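Local coordinates for protein fructuronate-tagaturonate epimerase UxaE from Cohnella laeviribosi in complex with 1 glycerol (Cohnella laeviribosi, PDB 6IL9) that probably interconverts fructuronate and tagaturonate by epimerisation, using a zinc-bearing TIM barrel, at residues His213-Tyr218 with Phe285-Glu290. Numbering follows the deposited sequence.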
loop_
_atom_site.group_PDB
_atom_site.type_symbol
_atom_site.label_atom_id
_atom_site.label_comp_id
_atom_site.label_asym_id
_atom_site.label_seq_id
_atom_site.Cartn_x
_atom_site.Cartn_y
_atom_site.Cartn_z
ATOM N N HIS A 213 -30.057 -6.737 -21.761
ATOM C CA HIS A 213 -29.818 -6.779 -20.319
ATOM C C HIS A 213 -29.588 -5.379 -19.765
ATOM O O HIS A 213 -30.184 -4.994 -18.751
ATOM C CB HIS A 213 -28.623 -7.682 -20.004
ATOM C CG HIS A 213 -28.074 -7.505 -18.617
ATOM N ND1 HIS A 213 -28.650 -8.088 -17.507
ATOM C CD2 HIS A 213 -26.998 -6.815 -18.162
ATOM C CE1 HIS A 213 -27.955 -7.764 -16.429
ATOM N NE2 HIS A 213 -26.951 -6.989 -16.799
ATOM N N TYR A 214 -28.725 -4.600 -20.416
ATOM C CA TYR A 214 -28.412 -3.276 -19.892
ATOM C C TYR A 214 -29.581 -2.321 -20.071
ATOM O O TYR A 214 -29.892 -1.539 -19.167
ATOM C CB TYR A 214 -27.150 -2.727 -20.553
ATOM C CG TYR A 214 -25.906 -3.256 -19.888
ATOM C CD1 TYR A 214 -25.458 -2.714 -18.695
ATOM C CD2 TYR A 214 -25.201 -4.323 -20.428
ATOM C CE1 TYR A 214 -24.337 -3.196 -18.067
ATOM C CE2 TYR A 214 -24.068 -4.821 -19.797
ATOM C CZ TYR A 214 -23.643 -4.248 -18.617
ATOM O OH TYR A 214 -22.515 -4.711 -17.965
ATOM N N GLU A 215 -30.259 -2.382 -21.219
ATOM C CA GLU A 215 -31.347 -1.440 -21.448
ATOM C C GLU A 215 -32.524 -1.719 -20.521
ATOM O O GLU A 215 -33.112 -0.784 -19.961
ATOM C CB GLU A 215 -31.756 -1.470 -22.920
ATOM C CG GLU A 215 -30.712 -0.813 -23.799
ATOM C CD GLU A 215 -30.849 -1.177 -25.253
ATOM O OE1 GLU A 215 -29.846 -1.066 -25.991
ATOM O OE2 GLU A 215 -31.959 -1.571 -25.652
ATOM N N ALA A 216 -32.857 -2.997 -20.307
ATOM C CA ALA A 216 -33.972 -3.330 -19.423
ATOM C C ALA A 216 -33.702 -2.919 -17.980
ATOM O O ALA A 216 -34.643 -2.681 -17.213
ATOM C CB ALA A 216 -34.270 -4.826 -19.486
ATOM N N LYS A 217 -32.435 -2.832 -17.592
ATOM C CA LYS A 217 -32.086 -2.521 -16.213
ATOM C C LYS A 217 -31.844 -1.032 -15.973
ATOM O O LYS A 217 -32.147 -0.542 -14.879
ATOM C CB LYS A 217 -30.846 -3.326 -15.803
ATOM C CG LYS A 217 -30.395 -3.125 -14.372
ATOM C CD LYS A 217 -29.241 -4.050 -14.028
ATOM C CE LYS A 217 -28.814 -3.908 -12.572
ATOM N NZ LYS A 217 -27.702 -4.855 -12.254
ATOM N N TYR A 218 -31.318 -0.297 -16.955
ATOM C CA TYR A 218 -30.868 1.080 -16.750
ATOM C C TYR A 218 -31.533 2.122 -17.638
ATOM O O TYR A 218 -31.623 3.278 -17.221
ATOM C CB TYR A 218 -29.353 1.212 -16.984
ATOM C CG TYR A 218 -28.495 0.372 -16.072
ATOM C CD1 TYR A 218 -28.132 0.827 -14.805
ATOM C CD2 TYR A 218 -28.042 -0.879 -16.480
ATOM C CE1 TYR A 218 -27.339 0.057 -13.973
ATOM C CE2 TYR A 218 -27.250 -1.654 -15.656
ATOM C CZ TYR A 218 -26.901 -1.182 -14.403
ATOM O OH TYR A 218 -26.115 -1.961 -13.580
ATOM N N PHE A 285 -21.824 3.607 -10.273
ATOM C CA PHE A 285 -23.072 2.931 -9.933
ATOM C C PHE A 285 -23.307 1.715 -10.824
ATOM O O PHE A 285 -23.686 0.642 -10.344
ATOM C CB PHE A 285 -24.252 3.899 -10.047
ATOM C CG PHE A 285 -25.571 3.274 -9.692
ATOM C CD1 PHE A 285 -25.981 3.186 -8.365
ATOM C CD2 PHE A 285 -26.400 2.752 -10.676
ATOM C CE1 PHE A 285 -27.189 2.604 -8.032
ATOM C CE2 PHE A 285 -27.598 2.166 -10.349
ATOM C CZ PHE A 285 -28.001 2.087 -9.018
ATOM N N LEU A 286 -23.124 1.875 -12.137
ATOM C CA LEU A 286 -23.390 0.762 -13.045
ATOM C C LEU A 286 -22.447 -0.410 -12.778
ATOM O O LEU A 286 -22.881 -1.567 -12.725
ATOM C CB LEU A 286 -23.268 1.230 -14.496
ATOM C CG LEU A 286 -23.512 0.163 -15.571
ATOM C CD1 LEU A 286 -24.355 0.750 -16.703
ATOM C CD2 LEU A 286 -22.196 -0.341 -16.121
ATOM N N VAL A 287 -21.157 -0.125 -12.601
ATOM C CA VAL A 287 -20.189 -1.184 -12.329
ATOM C C VAL A 287 -20.580 -1.931 -11.060
ATOM O O VAL A 287 -20.675 -3.163 -11.049
ATOM C CB VAL A 287 -18.768 -0.601 -12.228
ATOM C CG1 VAL A 287 -17.783 -1.662 -11.693
ATOM C CG2 VAL A 287 -18.315 -0.049 -13.581
ATOM N N ALA A 288 -20.851 -1.186 -9.984
ATOM C CA ALA A 288 -21.188 -1.820 -8.711
ATOM C C ALA A 288 -22.481 -2.612 -8.821
ATOM O O ALA A 288 -22.565 -3.749 -8.346
ATOM C CB ALA A 288 -21.306 -0.759 -7.610
ATOM N N SER A 289 -23.491 -2.039 -9.478
ATOM C CA SER A 289 -24.769 -2.721 -9.603
ATOM C C SER A 289 -24.611 -4.045 -10.335
ATOM O O SER A 289 -25.232 -5.047 -9.966
ATOM C CB SER A 289 -25.765 -1.822 -10.334
ATOM O OG SER A 289 -27.052 -2.393 -10.322
ATOM N N GLU A 290 -23.784 -4.068 -11.380
ATOM C CA GLU A 290 -23.583 -5.304 -12.123
ATOM C C GLU A 290 -22.863 -6.342 -11.284
ATOM O O GLU A 290 -23.199 -7.528 -11.333
ATOM C CB GLU A 290 -22.791 -5.034 -13.400
ATOM C CG GLU A 290 -23.573 -4.257 -14.432
ATOM C CD GLU A 290 -24.889 -4.920 -14.767
ATOM O OE1 GLU A 290 -24.882 -6.018 -15.378
ATOM O OE2 GLU A 290 -25.933 -4.344 -14.411
#
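Glu-290 reaches into a pocket formed by His-213, Tyr-214, Lys-217 and Tyr-218, and three polar groups grip its carboxylate. His-213 gives NE2-H to Glu-290 OE1 at 2.7 Å, nearly straight at 169°; the oxygen lies in the plane of the imidazole and is met on its syn side. Glu-290 OE2 accepts twice: Tyr-218 OH approaches its anti lone pair at 2.5 Å, while Lys-217 NZ forms a salt bridge from above the carboxylate plane at 2.8 Å. An extended lysine chain, CG anti to the backbone N (chi1 -178°), spans the gap between the helices and also brings NZ into weak bonds with Ser-289 O and OG. An alanine in place of Glu-290 would probably leave the lysine charge without its mate here and the imidazole freer to turn. Helix 281-293 follows the fifth strand, 267-271, of the TIM barrel, whereas helix 208-218 lies in the long connection between strands 178-182 and 267-271; the segments run at 106° with axes 12.5 Å apart, a gap suited to long side chains. Apolar contacts lie beside this polar cluster. Leu-286 lays CD1 over the centre of the Tyr-218 ring, a CH-pi contact at 3.8 Å from the centroid, and turns CD2 to Tyr-214 CE1. Tyrosine suits position 218 because its flat ring packs against leucine while its hydroxyl bonds the carboxylate; Tyr-218 CE1 also meets Phe-285 CE2 at 4.2 Å. Leu-237 of helix 234-259 touches both Tyr-218 and Leu-286.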